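Local coordinates for acyl-CoA dehydrogenase family protein (Porphyromonas gingivalis, PDB 2OKU) that is the C-terminal helical domain of a longer protein that probably acts as an FAD-dependent acyl-CoA dehydrogenase, at residues A[6-10]-A[11-15]; A[30-33]-A[34-38]; A[90-93]-A[94-98]. All coordinates share one frame; numbering follows the deposited sequence.

Contact 1: residues A[6-10]-A[11-15]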
loop_
_atom_site.group_PDB
_atom_site.type_symbol
_atom_site.label_atom_id
_atom_site.label_comp_id
_atom_site.label_asym_id
_atom_site.label_seq_id
_atom_site.Cartn_x
_atom_site.Cartn_y
_atom_site.Cartn_z
ATOM N N ILE A 6 6.499 -18.382 8.422
ATOM C CA ILE A 6 7.247 -17.164 8.073
ATOM C C ILE A 6 8.730 -17.400 7.732
ATOM O O ILE A 6 9.504 -16.474 7.716
ATOM C CB ILE A 6 7.081 -15.994 9.129
ATOM C CG1 ILE A 6 7.950 -16.141 10.367
ATOM C CG2 ILE A 6 5.618 -15.769 9.524
ATOM C CD1 ILE A 6 8.205 -14.746 11.026
ATOM N N ARG A 7 9.109 -18.634 7.404
ATOM C CA ARG A 7 10.509 -18.920 7.099
ATOM C C ARG A 7 11.086 -18.029 5.985
ATOM O O ARG A 7 12.264 -17.639 6.001
ATOM C CB ARG A 7 10.648 -20.390 6.723
ATOM C CG ARG A 7 11.906 -20.952 7.133
ATOM C CD ARG A 7 12.080 -22.357 6.582
ATOM N NE ARG A 7 13.470 -22.782 6.673
ATOM C CZ ARG A 7 13.972 -23.474 7.697
ATOM N NH1 ARG A 7 13.198 -23.848 8.719
ATOM N NH2 ARG A 7 15.252 -23.827 7.691
ATOM N N HIS A 8 10.249 -17.716 5.000
ATOM C CA HIS A 8 10.649 -16.860 3.871
ATOM C C HIS A 8 10.870 -15.398 4.327
ATOM O O HIS A 8 11.730 -14.690 3.798
ATOM C CB HIS A 8 9.623 -16.972 2.725
ATOM C CG HIS A 8 8.256 -16.446 3.070
ATOM N ND1 HIS A 8 7.559 -16.850 4.189
ATOM C CD2 HIS A 8 7.449 -15.575 2.415
ATOM C CE1 HIS A 8 6.388 -16.230 4.216
ATOM N NE2 HIS A 8 6.300 -15.441 3.158
ATOM N N ILE A 9 10.140 -14.979 5.360
ATOM C CA ILE A 9 10.324 -13.670 6.007
ATOM C C ILE A 9 11.632 -13.585 6.801
ATOM O O ILE A 9 12.432 -12.650 6.601
ATOM C CB ILE A 9 9.122 -13.337 6.960
ATOM C CG1 ILE A 9 7.800 -13.389 6.188
ATOM C CG2 ILE A 9 9.376 -12.000 7.762
ATOM C CD1 ILE A 9 7.661 -12.407 5.020
ATOM N N THR A 10 11.885 -14.553 7.672
ATOM C CA THR A 10 13.108 -14.540 8.437
ATOM C C THR A 10 14.325 -14.691 7.535
ATOM O O THR A 10 15.358 -14.061 7.778
ATOM C CB THR A 10 13.096 -15.580 9.568
ATOM O OG1 THR A 10 12.767 -16.867 9.054
ATOM C CG2 THR A 10 12.063 -15.172 10.614
ATOM N N THR A 11 14.197 -15.486 6.468
ATOM C CA THR A 11 15.310 -15.663 5.539
ATOM C C THR A 11 15.539 -14.434 4.659
ATOM O O THR A 11 16.687 -14.111 4.304
ATOM C CB THR A 11 15.176 -16.956 4.704
ATOM O OG1 THR A 11 15.359 -18.069 5.579
ATOM C CG2 THR A 11 16.255 -17.030 3.600
ATOM N N GLY A 12 14.473 -13.717 4.347
ATOM C CA GLY A 12 14.560 -12.490 3.593
ATOM C C GLY A 12 14.383 -12.653 2.095
ATOM O O GLY A 12 15.057 -11.989 1.311
ATOM N N THR A 13 13.475 -13.527 1.682
ATOM C CA THR A 13 13.194 -13.686 0.255
ATOM C C THR A 13 12.633 -12.401 -0.393
ATOM O O THR A 13 12.992 -12.069 -1.532
ATOM C CB THR A 13 12.218 -14.861 0.004
ATOM O OG1 THR A 13 10.976 -14.577 0.625
ATOM C CG2 THR A 13 12.778 -16.216 0.542
ATOM N N TYR A 14 11.790 -11.651 0.328
ATOM C CA TYR A 14 11.309 -10.373 -0.207
ATOM C C TYR A 14 12.379 -9.293 -0.204
ATOM O O TYR A 14 12.401 -8.430 -1.083
ATOM C CB TYR A 14 10.128 -9.837 0.581
ATOM C CG TYR A 14 8.828 -10.542 0.369
ATOM C CD1 TYR A 14 8.088 -10.340 -0.796
ATOM C CD2 TYR A 14 8.308 -11.396 1.335
ATOM C CE1 TYR A 14 6.858 -10.966 -0.982
ATOM C CE2 TYR A 14 7.089 -12.026 1.159
ATOM C CZ TYR A 14 6.367 -11.805 0.010
ATOM O OH TYR A 14 5.150 -12.437 -0.154
ATOM N N ILE A 15 13.238 -9.331 0.801
ATOM C CA ILE A 15 14.390 -8.426 0.881
ATOM C C ILE A 15 15.275 -8.613 -0.360
ATOM O O ILE A 15 15.723 -7.634 -0.979
ATOM C CB ILE A 15 15.195 -8.677 2.198
ATOM C CG1 ILE A 15 14.329 -8.494 3.474
ATOM C CG2 ILE A 15 16.503 -7.803 2.249
ATOM C CD1 ILE A 15 13.533 -7.260 3.532
HETATM O O HOH W 1 11.171 -11.836 3.129
HETATM O O HOH W 2 15.019 -18.227 8.472
#
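His8 and Thr13 meet where helix 7-11 ends and helix 13-22 begins, and the His8 carbonyl collects most of the polar contacts. Thr13 N donates to His8 O at 3.0 Å, in the carbonyl plane, while Gly12 N reaches the same oxygen from above that plane, also at 3.0 Å. Thr13 OG1 adds a third bond of 3.3 Å from the other side of the plane; its chi1 of 63° sets the hydroxyl between the backbone N and carbonyl carbon, facing His8. A water bridges His8 O to Tyr14 N, and another joins the hydroxyls of Thr10 and Thr11. One residue earlier, Thr11 N closes on Arg7 O at 2.9 Å.

The aromatic contact is rim to rim: the planes of the His8 and Tyr14 rings are inclined at 52°, with His8 CD2 3.8 Å from Tyr14 CE2. His8 NE2 and Tyr14 OH are both hydrogen-bonded to Asp88 of the second subunit. Ile9 CD1 sits at the Tyr14 ring edge, 3.9 Å from CD2, and Ile9 also packs on helices 32-53 and 58-87.

Gly12, whose positive phi of 93° suits glycine, is the C-prime residue of a Schellman motif that ends one helix just as the next starts.

Contact 2: residues A[30-33]-A[34-38]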
loop_
_atom_site.group_PDB
_atom_site.type_symbol
_atom_site.label_atom_id
_atom_site.label_comp_id
_atom_site.label_asym_id
_atom_site.label_seq_id
_atom_site.Cartn_x
_atom_site.Cartn_y
_atom_site.Cartn_z
ATOM N N GLU A 30 12.148 12.473 -9.925
ATOM C CA GLU A 30 11.035 12.769 -9.030
ATOM C C GLU A 30 10.666 11.617 -8.105
ATOM O O GLU A 30 10.125 11.847 -7.026
ATOM C CB GLU A 30 9.810 13.202 -9.829
ATOM C CG GLU A 30 9.294 12.161 -10.812
ATOM C CD GLU A 30 8.920 12.748 -12.164
ATOM O OE1 GLU A 30 9.181 13.950 -12.373
ATOM O OE2 GLU A 30 8.382 12.002 -13.016
ATOM N N LEU A 31 10.979 10.388 -8.523
ATOM C CA LEU A 31 10.675 9.194 -7.722
ATOM C C LEU A 31 11.924 8.652 -6.998
ATOM O O LEU A 31 11.844 7.737 -6.151
ATOM C CB LEU A 31 10.056 8.144 -8.665
ATOM C CG LEU A 31 8.991 7.208 -8.152
ATOM C CD1 LEU A 31 7.888 7.932 -7.350
ATOM C CD2 LEU A 31 8.418 6.368 -9.336
ATOM N N GLN A 32 13.085 9.211 -7.317
ATOM C CA GLN A 32 14.329 8.751 -6.727
ATOM C C GLN A 32 14.338 8.847 -5.182
ATOM O O GLN A 32 14.788 7.925 -4.515
ATOM C CB GLN A 32 15.527 9.465 -7.362
ATOM C CG GLN A 32 16.903 8.980 -6.905
ATOM C CD GLN A 32 17.197 7.526 -7.271
ATOM O OE1 GLN A 32 16.766 7.047 -8.309
ATOM N NE2 GLN A 32 17.942 6.827 -6.412
ATOM N N PRO A 33 13.849 9.964 -4.607
ATOM C CA PRO A 33 13.793 9.990 -3.137
ATOM C C PRO A 33 12.950 8.863 -2.546
ATOM O O PRO A 33 13.358 8.256 -1.543
ATOM C CB PRO A 33 13.199 11.378 -2.829
ATOM C CG PRO A 33 13.631 12.222 -4.025
ATOM C CD PRO A 33 13.435 11.255 -5.189
HETATM N N MSE A 34 11.820 8.547 -3.177
HETATM C CA MSE A 34 11.009 7.454 -2.702
HETATM C C MSE A 34 11.760 6.132 -2.802
HETATM O O MSE A 34 11.705 5.335 -1.879
HETATM C CB MSE A 34 9.668 7.339 -3.432
HETATM C CG MSE A 34 8.830 6.196 -2.883
HETATM SE SE MSE A 34 6.990 6.269 -3.633
HETATM C CE MSE A 34 6.196 4.864 -2.463
ATOM N N LYS A 35 12.468 5.912 -3.908
ATOM C CA LYS A 35 13.261 4.700 -4.070
ATOM C C LYS A 35 14.314 4.544 -2.943
ATOM O O LYS A 35 14.484 3.454 -2.370
ATOM C CB LYS A 35 13.904 4.689 -5.456
ATOM C CG LYS A 35 14.742 3.497 -5.742
ATOM C CD LYS A 35 15.126 3.477 -7.224
ATOM C CE LYS A 35 16.043 2.388 -7.518
ATOM N NZ LYS A 35 16.623 2.497 -8.887
ATOM N N GLU A 36 14.990 5.638 -2.605
ATOM C CA GLU A 36 15.985 5.639 -1.547
ATOM C C GLU A 36 15.348 5.427 -0.161
ATOM O O GLU A 36 15.899 4.694 0.665
ATOM C CB GLU A 36 16.817 6.928 -1.588
ATOM C CG GLU A 36 17.680 6.981 -2.858
ATOM C CD GLU A 36 18.377 8.322 -3.109
ATOM O OE1 GLU A 36 18.194 9.273 -2.314
ATOM O OE2 GLU A 36 19.108 8.410 -4.126
ATOM N N ALA A 37 14.197 6.038 0.079
ATOM C CA ALA A 37 13.467 5.820 1.349
ATOM C C ALA A 37 13.040 4.352 1.510
ATOM O O ALA A 37 13.139 3.781 2.594
ATOM C CB ALA A 37 12.245 6.728 1.423
ATOM N N LEU A 38 12.579 3.743 0.414
ATOM C CA LEU A 38 12.193 2.338 0.431
ATOM C C LEU A 38 13.376 1.422 0.690
ATOM O O LEU A 38 13.221 0.408 1.339
ATOM C CB LEU A 38 11.517 1.945 -0.876
ATOM C CG LEU A 38 10.119 2.541 -1.030
ATOM C CD1 LEU A 38 9.679 2.421 -2.484
ATOM C CD2 LEU A 38 9.143 1.874 -0.093
HETATM O O HOH W 3 9.884 10.602 -4.703
HETATM O O HOH W 4 16.655 4.959 -10.295
#
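Gln32 and Glu36 are brought together by two different torsions: Gln32 has CG anti to its backbone N but bends at chi2 (64°), turning the amide forward along the helix toward Glu36, whereas Glu36 sets CG beside its backbone N (chi1 -67°) and runs out extended. Gln32 NE2 then donates to Glu36 OE2 at 3.0 Å, nearly straight at 168°. The acceptor lies in the amide plane, yet the carboxylate is met on its anti side and out of its own plane. The two flat groups are steeply inclined. Amide and carboxylate suit this solvent-facing side: one offers N-H, the other accepts it.

At the other end of the amide, Gln32 OE1 accepts a hydrogen bond from a water, which accepts one from Lys35 NZ; the extended lysine also bonds Thr25 O.

On the buried side, Leu31 CD1 lies 4.2 Å from SE of Met34, a selenomethionine, the two chains side by side and directed toward helix 92-115. Another water accepts from Met34 N and donates to Glu30 O at 2.6 Å.

Backbone bonds from Lys35 N to Leu31 O (3.0 Å), Glu36 N to Gln32 O (3.0 Å) and Ala37 N to Pro33 O (2.9 Å) carry the regular pattern. Proline, lacking an N-H, fits a first turn, and the whole is an amphipathic helix start with an i to i+4 side-chain bond, in a helical bundle.

Contact 3: residues A[90-93]-A[94-98]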
loop_
_atom_site.group_PDB
_atom_site.type_symbol
_atom_site.label_atom_id
_atom_site.label_comp_id
_atom_site.label_asym_id
_atom_site.label_seq_id
_atom_site.Cartn_x
_atom_site.Cartn_y
_atom_site.Cartn_z
ATOM N N SER A 90 0.976 10.507 -12.121
ATOM C CA SER A 90 -0.220 11.027 -11.462
ATOM C C SER A 90 -0.393 10.463 -10.054
ATOM O O SER A 90 -0.977 11.122 -9.196
ATOM C CB SER A 90 -1.483 10.694 -12.261
ATOM O OG SER A 90 -1.365 11.206 -13.589
ATOM N N PHE A 91 0.105 9.245 -9.846
ATOM C CA PHE A 91 -0.000 8.557 -8.562
ATOM C C PHE A 91 1.158 8.823 -7.588
ATOM O O PHE A 91 1.133 8.316 -6.462
ATOM C CB PHE A 91 -0.136 7.065 -8.784
ATOM C CG PHE A 91 -1.437 6.658 -9.408
ATOM C CD1 PHE A 91 -2.626 7.307 -9.103
ATOM C CD2 PHE A 91 -1.470 5.624 -10.317
ATOM C CE1 PHE A 91 -3.825 6.913 -9.689
ATOM C CE2 PHE A 91 -2.672 5.243 -10.910
ATOM C CZ PHE A 91 -3.834 5.889 -10.588
ATOM N N ARG A 92 2.139 9.630 -7.994
ATOM C CA ARG A 92 3.302 9.877 -7.152
ATOM C C ARG A 92 2.952 10.510 -5.799
ATOM O O ARG A 92 3.428 10.034 -4.767
ATOM C CB ARG A 92 4.335 10.742 -7.871
ATOM C CG ARG A 92 5.551 11.038 -6.995
ATOM C CD ARG A 92 6.695 11.585 -7.789
ATOM N NE ARG A 92 6.412 12.863 -8.433
ATOM C CZ ARG A 92 6.563 14.059 -7.861
ATOM N NH1 ARG A 92 6.921 14.191 -6.597
ATOM N NH2 ARG A 92 6.338 15.143 -8.564
ATOM N N GLN A 93 2.132 11.560 -5.794
ATOM C CA GLN A 93 1.767 12.240 -4.525
ATOM C C GLN A 93 1.087 11.255 -3.555
ATOM O O GLN A 93 1.437 11.181 -2.374
ATOM C CB GLN A 93 0.868 13.452 -4.797
ATOM C CG GLN A 93 0.392 14.190 -3.570
ATOM C CD GLN A 93 -0.081 15.604 -3.868
ATOM O OE1 GLN A 93 -0.440 15.928 -5.014
ATOM N NE2 GLN A 93 -0.082 16.468 -2.837
ATOM N N SER A 94 0.155 10.472 -4.076
ATOM C CA SER A 94 -0.535 9.476 -3.268
ATOM C C SER A 94 0.453 8.434 -2.735
ATOM O O SER A 94 0.392 8.056 -1.557
ATOM C CB SER A 94 -1.616 8.755 -4.081
ATOM O OG SER A 94 -2.646 9.651 -4.473
ATOM N N ALA A 95 1.349 7.968 -3.605
ATOM C CA ALA A 95 2.348 6.978 -3.210
ATOM C C ALA A 95 3.240 7.520 -2.091
ATOM O O ALA A 95 3.599 6.796 -1.167
ATOM C CB ALA A 95 3.198 6.538 -4.412
ATOM N N GLU A 96 3.602 8.791 -2.202
ATOM C CA GLU A 96 4.425 9.434 -1.198
ATOM C C GLU A 96 3.700 9.471 0.162
ATOM O O GLU A 96 4.323 9.265 1.187
ATOM C CB GLU A 96 4.856 10.833 -1.659
ATOM C CG GLU A 96 5.935 10.781 -2.750
ATOM C CD GLU A 96 6.263 12.152 -3.334
ATOM O OE1 GLU A 96 5.766 13.179 -2.794
ATOM O OE2 GLU A 96 7.026 12.218 -4.320
ATOM N N VAL A 97 2.391 9.713 0.169
ATOM C CA VAL A 97 1.661 9.680 1.437
ATOM C C VAL A 97 1.589 8.253 2.029
ATOM O O VAL A 97 1.770 8.074 3.250
ATOM C CB VAL A 97 0.274 10.334 1.293
ATOM C CG1 VAL A 97 -0.536 10.192 2.605
ATOM C CG2 VAL A 97 0.455 11.820 0.925
ATOM N N TYR A 98 1.342 7.239 1.189
ATOM C CA TYR A 98 1.401 5.852 1.637
ATOM C C TYR A 98 2.799 5.515 2.188
ATOM O O TYR A 98 2.899 4.789 3.149
ATOM C CB TYR A 98 1.013 4.850 0.540
ATOM C CG TYR A 98 -0.497 4.581 0.417
ATOM C CD1 TYR A 98 -1.378 5.566 -0.067
ATOM C CD2 TYR A 98 -1.036 3.368 0.820
ATOM C CE1 TYR A 98 -2.730 5.320 -0.170
ATOM C CE2 TYR A 98 -2.382 3.120 0.725
ATOM C CZ TYR A 98 -3.227 4.087 0.217
ATOM O OH TYR A 98 -4.573 3.813 0.159
HETATM O O HOH W 5 -1.522 11.233 -6.450
HETATM O O HOH W 6 2.845 14.043 -1.425
#
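The first turns of helix 92-115, which line the subunit interface on one side, carry an i to i+4 salt bridge on another. Arg92 NH1 donates to Glu96 OE2 at 3.0 Å, with an N-H...O angle of 156°. The oxygen sits at the guanidinium edge, near its plane, and is approached on the syn side but somewhat out of the carboxylate plane; the two planes are 54° apart, and a single N-H makes the bond. Arg92 leaves the helix extended and then bends at chi3 (63°), which turns NH1 forward, toward the glutamate. Its methylenes share the contact, CG lying 3.3 Å from Glu96 OE2.

Along the backbone, the helix bonds are regular: Ala95 N to Phe91 O and Glu96 N to Arg92 O are both 2.9 Å, and Val97 N to Gln93 O is 3.1 Å. A water donates to Ser90 O and accepts from Ser94 N at 3.0 Å, meeting an N-H of the opening turn.

Small Ser94 and Ala95 suit close packing: Ser94 lies on Ala73 of the second subunit, Ala95 on Ala85 of its own chain. The ring of Phe91 meets the ring of Tyr14 of the second subunit.

Arg92 has a second acid, since NE forms a salt bridge with Asp89, which also lies near Glu30. Held between two carboxylates, the guanidinium has its rotation restricted and its charge probably compensated.

How the contacts relate
The three contacts follow one another along the chain within an all-helical domain without strands. Contact 1 marks the break between helices 7-11 and 13-22, while contacts 2 and 3 are the starts of helices 32-53 and 92-115. These two starts lie on the same side of the chain's centre, with centres about 11 Å apart, and touch: Met34 CE comes 3.5 Å from Ala95 O, and Leu31 packs on Arg92. Contact 1 is on the opposite side, about 23 Å from contact 2 and 27 Å from contact 3, centre to centre. Both 1 and 3 reach the second subunit, so the dimer joins regions far apart within a single chain.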